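Local coordinates for protein glutathione S-transferase (Rhodospirillum rubrum F11, PDB 4O7H) that probably catalyses the conjugation of glutathione to electrophilic substrates, as a member of the glutathione S-transferase family, at residues A162-D174 / W190-L203. Numbering follows the deposited sequence. Where two conformers were deposited one is given.
Sequences ADITAACHLSLID and WYALVKSRPSFRPL
Trp190 turns its indole edge against helix 162-174, donating from NE1 to OD1 of Asp163 (3.0 Å, N-H...O angle 160°) close to the ring plane and onto the anti lone pair of the carboxylate. The same ring sits as a knob among Asp163, Ala166, Ala167 and Leu170, with CH2 3.7 Å from Ala166 CB and CZ3 meeting Leu170 CD1. Replacing Trp190 by alanine is likely to open a gap between the helices and leave Asp163 OD1 without its indole donor. The next residue, Tyr191, its CG anti to the backbone N (chi1 -177°), brings CE1 edge-on to Ala167 O at 3.5 Å. The small Ala167 CB also takes Val194 CG1 at 3.6 Å and Phe200 CE1, while Leu203 CD2 lies over one Phe200 face and meets Cys168 SG. At the far end, one water links Tyr191 OH to Asp174 OD2 and another joins that oxygen to Lys195 NZ. In the second shell, Leu154 N also donates to Asp163 OD1, His216 and Trp181 hold Asp174 OD1, and Ile144 and Ile148 of helix 127-150 touch the indole. Segments 162-174 and 190-195, crossing at -97°, belong to the buried core of the all-helical C-terminal domain of the glutathione S-transferase fold.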
loop_
_atom_site.group_PDB
_atom_site.type_symbol
_atom_site.label_atom_id
_atom_site.label_comp_id
_atom_site.label_asym_id
_atom_site.label_seq_id
_atom_site.Cartn_x
_atom_site.Cartn_y
_atom_site.Cartn_z
ATOM N N ALA A 162 11.124 -4.914 6.229
ATOM C CA ALA A 162 10.328 -4.570 7.406
ATOM C C ALA A 162 11.006 -3.592 8.303
ATOM O O ALA A 162 10.399 -2.580 8.766
ATOM C CB ALA A 162 9.981 -5.836 8.184
ATOM N N ASP A 163 12.260 -3.873 8.644
ATOM C CA ASP A 163 13.031 -2.954 9.484
ATOM C C ASP A 163 13.225 -1.604 8.789
ATOM O O ASP A 163 13.081 -0.534 9.402
ATOM C CB ASP A 163 14.418 -3.530 9.759
ATOM C CG ASP A 163 14.368 -4.894 10.383
ATOM O OD1 ASP A 163 14.289 -4.967 11.642
ATOM O OD2 ASP A 163 14.406 -5.894 9.602
ATOM N N ILE A 164 13.485 -1.658 7.479
ATOM C CA ILE A 164 13.747 -0.413 6.754
ATOM C C ILE A 164 12.498 0.478 6.758
ATOM O O ILE A 164 12.554 1.672 7.053
ATOM C CB ILE A 164 14.196 -0.690 5.352
ATOM C CG1 ILE A 164 15.579 -1.389 5.363
ATOM C CG2 ILE A 164 14.359 0.606 4.584
ATOM C CD1 ILE A 164 15.935 -1.924 4.012
ATOM N N THR A 165 11.353 -0.121 6.465
ATOM C CA THR A 165 10.088 0.611 6.390
ATOM C C THR A 165 9.751 1.241 7.764
ATOM O O THR A 165 9.503 2.439 7.858
ATOM C CB THR A 165 8.950 -0.309 5.897
ATOM O OG1 THR A 165 9.326 -0.907 4.631
ATOM C CG2 THR A 165 7.654 0.499 5.740
ATOM N N ALA A 166 9.780 0.422 8.812
ATOM C CA ALA A 166 9.453 0.891 10.148
ATOM C C ALA A 166 10.418 2.036 10.593
ATOM O O ALA A 166 9.969 3.091 11.115
ATOM C CB ALA A 166 9.516 -0.259 11.157
ATOM N N ALA A 167 11.711 1.871 10.329
ATOM C CA ALA A 167 12.718 2.828 10.762
ATOM C C ALA A 167 12.566 4.109 9.948
ATOM O O ALA A 167 12.804 5.209 10.473
ATOM C CB ALA A 167 14.121 2.240 10.612
ATOM N N CYS A 168 12.186 3.999 8.670
ATOM C CA CYS A 168 12.075 5.199 7.818
ATOM C C CYS A 168 10.869 6.026 8.276
ATOM O O CYS A 168 10.943 7.264 8.366
ATOM C CB CYS A 168 12.033 4.867 6.354
ATOM S SG CYS A 168 13.649 4.419 5.716
ATOM N N HIS A 169 9.758 5.362 8.600
ATOM C CA HIS A 169 8.604 6.080 9.159
ATOM C C HIS A 169 9.003 6.748 10.472
ATOM O O HIS A 169 8.766 7.925 10.664
ATOM C CB HIS A 169 7.470 5.105 9.355
ATOM C CG HIS A 169 6.613 4.974 8.144
ATOM N ND1 HIS A 169 6.778 4.014 7.165
ATOM C CD2 HIS A 169 5.577 5.733 7.743
ATOM C CE1 HIS A 169 5.818 4.156 6.257
ATOM N NE2 HIS A 169 5.136 5.236 6.564
ATOM N N LEU A 170 9.641 5.984 11.362
ATOM C CA LEU A 170 10.014 6.502 12.673
ATOM C C LEU A 170 10.998 7.630 12.556
ATOM O O LEU A 170 10.987 8.550 13.396
ATOM C CB LEU A 170 10.517 5.415 13.599
ATOM C CG LEU A 170 9.378 4.596 14.226
ATOM C CD1 LEU A 170 9.892 3.312 14.824
ATOM C CD2 LEU A 170 8.717 5.410 15.337
ATOM N N SER A 171 11.832 7.619 11.511
ATOM C CA SER A 171 12.824 8.677 11.335
ATOM C C SER A 171 12.127 9.995 11.098
ATOM O O SER A 171 12.645 11.073 11.493
ATOM C CB SER A 171 13.828 8.361 10.237
ATOM O OG SER A 171 13.339 8.479 8.921
ATOM N N LEU A 172 10.978 9.951 10.429
ATOM C CA LEU A 172 10.245 11.209 10.175
ATOM C C LEU A 172 9.514 11.676 11.441
ATOM O O LEU A 172 9.516 12.882 11.730
ATOM C CB LEU A 172 9.274 11.056 9.022
ATOM C CG LEU A 172 10.008 11.180 7.703
ATOM C CD1 LEU A 172 9.156 10.498 6.633
ATOM C CD2 LEU A 172 10.293 12.651 7.405
ATOM N N ILE A 173 9.005 10.743 12.240
ATOM C CA ILE A 173 8.420 11.095 13.542
ATOM C C ILE A 173 9.507 11.679 14.428
ATOM O O ILE A 173 9.273 12.660 15.134
ATOM C CB ILE A 173 7.734 9.906 14.250
ATOM C CG1 ILE A 173 6.785 9.139 13.281
ATOM C CG2 ILE A 173 6.945 10.390 15.457
ATOM C CD1 ILE A 173 5.947 10.025 12.371
ATOM N N ASP A 174 10.705 11.155 14.305
ATOM C CA ASP A 174 11.822 11.618 15.131
ATOM C C ASP A 174 12.289 12.982 14.657
ATOM O O ASP A 174 12.608 13.839 15.491
ATOM C CB ASP A 174 12.948 10.598 15.105
ATOM C CG ASP A 174 13.897 10.702 16.268
ATOM O OD1 ASP A 174 13.443 10.899 17.379
ATOM O OD2 ASP A 174 15.135 10.476 16.063
ATOM N N TRP A 190 16.468 -1.125 19.065
ATOM C CA TRP A 190 16.376 -1.599 17.697
ATOM C C TRP A 190 16.584 -0.452 16.720
ATOM O O TRP A 190 17.334 -0.570 15.742
ATOM C CB TRP A 190 15.032 -2.320 17.470
ATOM C CG TRP A 190 14.640 -2.347 15.968
ATOM C CD1 TRP A 190 15.006 -3.239 15.060
ATOM C CD2 TRP A 190 13.805 -1.406 15.294
ATOM N NE1 TRP A 190 14.458 -2.956 13.835
ATOM C CE2 TRP A 190 13.728 -1.801 13.953
ATOM C CE3 TRP A 190 13.147 -0.256 15.697
ATOM C CZ2 TRP A 190 13.031 -1.062 13.009
ATOM C CZ3 TRP A 190 12.477 0.495 14.773
ATOM C CH2 TRP A 190 12.400 0.081 13.438
ATOM N N TYR A 191 15.970 0.697 16.998
ATOM C CA TYR A 191 16.125 1.846 16.095
ATOM C C TYR A 191 17.560 2.329 16.092
ATOM O O TYR A 191 18.080 2.716 15.085
ATOM C CB TYR A 191 15.164 2.973 16.440
ATOM C CG TYR A 191 15.220 4.172 15.505
ATOM C CD1 TYR A 191 14.649 4.120 14.247
ATOM C CD2 TYR A 191 15.918 5.292 15.841
ATOM C CE1 TYR A 191 14.711 5.199 13.396
ATOM C CE2 TYR A 191 15.976 6.379 15.009
ATOM C CZ TYR A 191 15.365 6.330 13.775
ATOM O OH TYR A 191 15.446 7.438 12.916
ATOM N N ALA A 192 18.205 2.325 17.247
ATOM C CA ALA A 192 19.616 2.711 17.297
ATOM C C ALA A 192 20.485 1.843 16.434
ATOM O O ALA A 192 21.436 2.334 15.839
ATOM C CB ALA A 192 20.079 2.655 18.760
ATOM N N LEU A 193 20.169 0.548 16.382
ATOM C CA LEU A 193 20.890 -0.349 15.504
ATOM C C LEU A 193 20.665 -0.023 14.039
ATOM O O LEU A 193 21.647 0.061 13.253
ATOM C CB LEU A 193 20.537 -1.784 15.748
ATOM C CG LEU A 193 21.012 -2.446 17.022
ATOM C CD1 LEU A 193 20.407 -3.849 17.021
ATOM C CD2 LEU A 193 22.522 -2.488 17.012
ATOM N N VAL A 194 19.421 0.292 13.669
ATOM C CA VAL A 194 19.193 0.600 12.252
ATOM C C VAL A 194 19.828 1.928 11.880
ATOM O O VAL A 194 20.442 2.062 10.810
ATOM C CB VAL A 194 17.683 0.582 11.894
ATOM C CG1 VAL A 194 17.505 0.981 10.424
ATOM C CG2 VAL A 194 17.088 -0.797 12.187
ATOM N N LYS A 195 19.624 2.920 12.731
ATOM C CA LYS A 195 20.097 4.298 12.423
ATOM C C LYS A 195 21.621 4.417 12.312
ATOM O O LYS A 195 22.123 5.367 11.679
ATOM C CB LYS A 195 19.531 5.322 13.395
ATOM C CG LYS A 195 20.327 5.512 14.651
ATOM C CD LYS A 195 19.734 6.617 15.575
ATOM C CE LYS A 195 19.830 8.063 15.114
ATOM N NZ LYS A 195 19.415 8.976 16.212
ATOM N N SER A 196 22.321 3.441 12.897
ATOM C CA SER A 196 23.784 3.363 12.909
ATOM C C SER A 196 24.383 2.676 11.683
ATOM O O SER A 196 25.594 2.575 11.563
ATOM C CB SER A 196 24.235 2.616 14.169
ATOM O OG SER A 196 24.014 3.382 15.351
ATOM N N ARG A 197 23.541 2.155 10.791
ATOM C CA ARG A 197 24.028 1.523 9.568
ATOM C C ARG A 197 24.382 2.589 8.541
ATOM O O ARG A 197 23.750 3.625 8.473
ATOM C CB ARG A 197 22.975 0.556 9.016
ATOM C CG ARG A 197 22.560 -0.522 9.964
ATOM C CD ARG A 197 21.468 -1.429 9.436
ATOM N NE ARG A 197 21.838 -2.250 8.302
ATOM C CZ ARG A 197 22.372 -3.460 8.363
ATOM N NH1 ARG A 197 22.594 -4.027 9.545
ATOM N NH2 ARG A 197 22.627 -4.140 7.232
ATOM N N PRO A 198 25.399 2.344 7.712
ATOM C CA PRO A 198 25.807 3.341 6.735
ATOM C C PRO A 198 24.683 3.733 5.787
ATOM O O PRO A 198 24.619 4.868 5.345
ATOM C CB PRO A 198 27.000 2.686 6.021
ATOM C CG PRO A 198 27.476 1.638 6.936
ATOM C CD PRO A 198 26.377 1.234 7.888
ATOM N N SER A 199 23.754 2.796 5.529
ATOM C CA SER A 199 22.635 3.066 4.597
ATOM C C SER A 199 21.740 4.146 5.148
ATOM O O SER A 199 21.030 4.813 4.402
ATOM C CB SER A 199 21.809 1.817 4.391
ATOM O OG SER A 199 21.344 1.349 5.639
ATOM N N PHE A 200 21.757 4.328 6.460
ATOM C CA PHE A 200 20.881 5.340 7.075
ATOM C C PHE A 200 21.476 6.748 7.119
ATOM O O PHE A 200 20.785 7.724 7.440
ATOM C CB PHE A 200 20.507 4.930 8.505
ATOM C CG PHE A 200 19.035 5.128 8.844
ATOM C CD1 PHE A 200 18.075 4.264 8.339
ATOM C CD2 PHE A 200 18.637 6.167 9.679
ATOM C CE1 PHE A 200 16.744 4.444 8.656
ATOM C CE2 PHE A 200 17.289 6.362 10.000
ATOM C CZ PHE A 200 16.355 5.477 9.503
ATOM N N ARG A 201 22.772 6.858 6.890
ATOM C CA ARG A 201 23.503 8.098 7.174
ATOM C C ARG A 201 22.906 9.334 6.477
ATOM O O ARG A 201 22.743 10.363 7.133
ATOM C CB ARG A 201 24.990 7.956 6.849
ATOM C CG ARG A 201 25.765 9.185 7.332
ATOM C CD ARG A 201 27.242 9.146 6.963
ATOM N NE ARG A 201 28.042 8.653 8.080
ATOM C CZ ARG A 201 28.409 7.383 8.275
ATOM N NH1 ARG A 201 28.087 6.417 7.405
ATOM N NH2 ARG A 201 29.126 7.076 9.357
ATOM N N PRO A 202 22.547 9.291 5.183
ATOM C CA PRO A 202 21.977 10.500 4.582
ATOM C C PRO A 202 20.673 10.977 5.235
ATOM O O PRO A 202 20.381 12.149 5.320
ATOM C CB PRO A 202 21.680 10.079 3.111
ATOM C CG PRO A 202 22.525 8.927 2.871
ATOM C CD PRO A 202 22.698 8.212 4.189
ATOM N N LEU A 203 19.876 10.037 5.737
ATOM C CA LEU A 203 18.649 10.432 6.424
ATOM C C LEU A 203 18.945 11.205 7.693
ATOM O O LEU A 203 18.154 12.045 8.115
ATOM C CB LEU A 203 17.814 9.201 6.827
ATOM C CG LEU A 203 17.016 8.522 5.736
ATOM C CD1 LEU A 203 17.880 8.073 4.590
ATOM C CD2 LEU A 203 16.253 7.345 6.350
HETATM O O HOH W 1 16.719 9.526 14.019
HETATM O O HOH W 2 16.864 8.908 17.407
#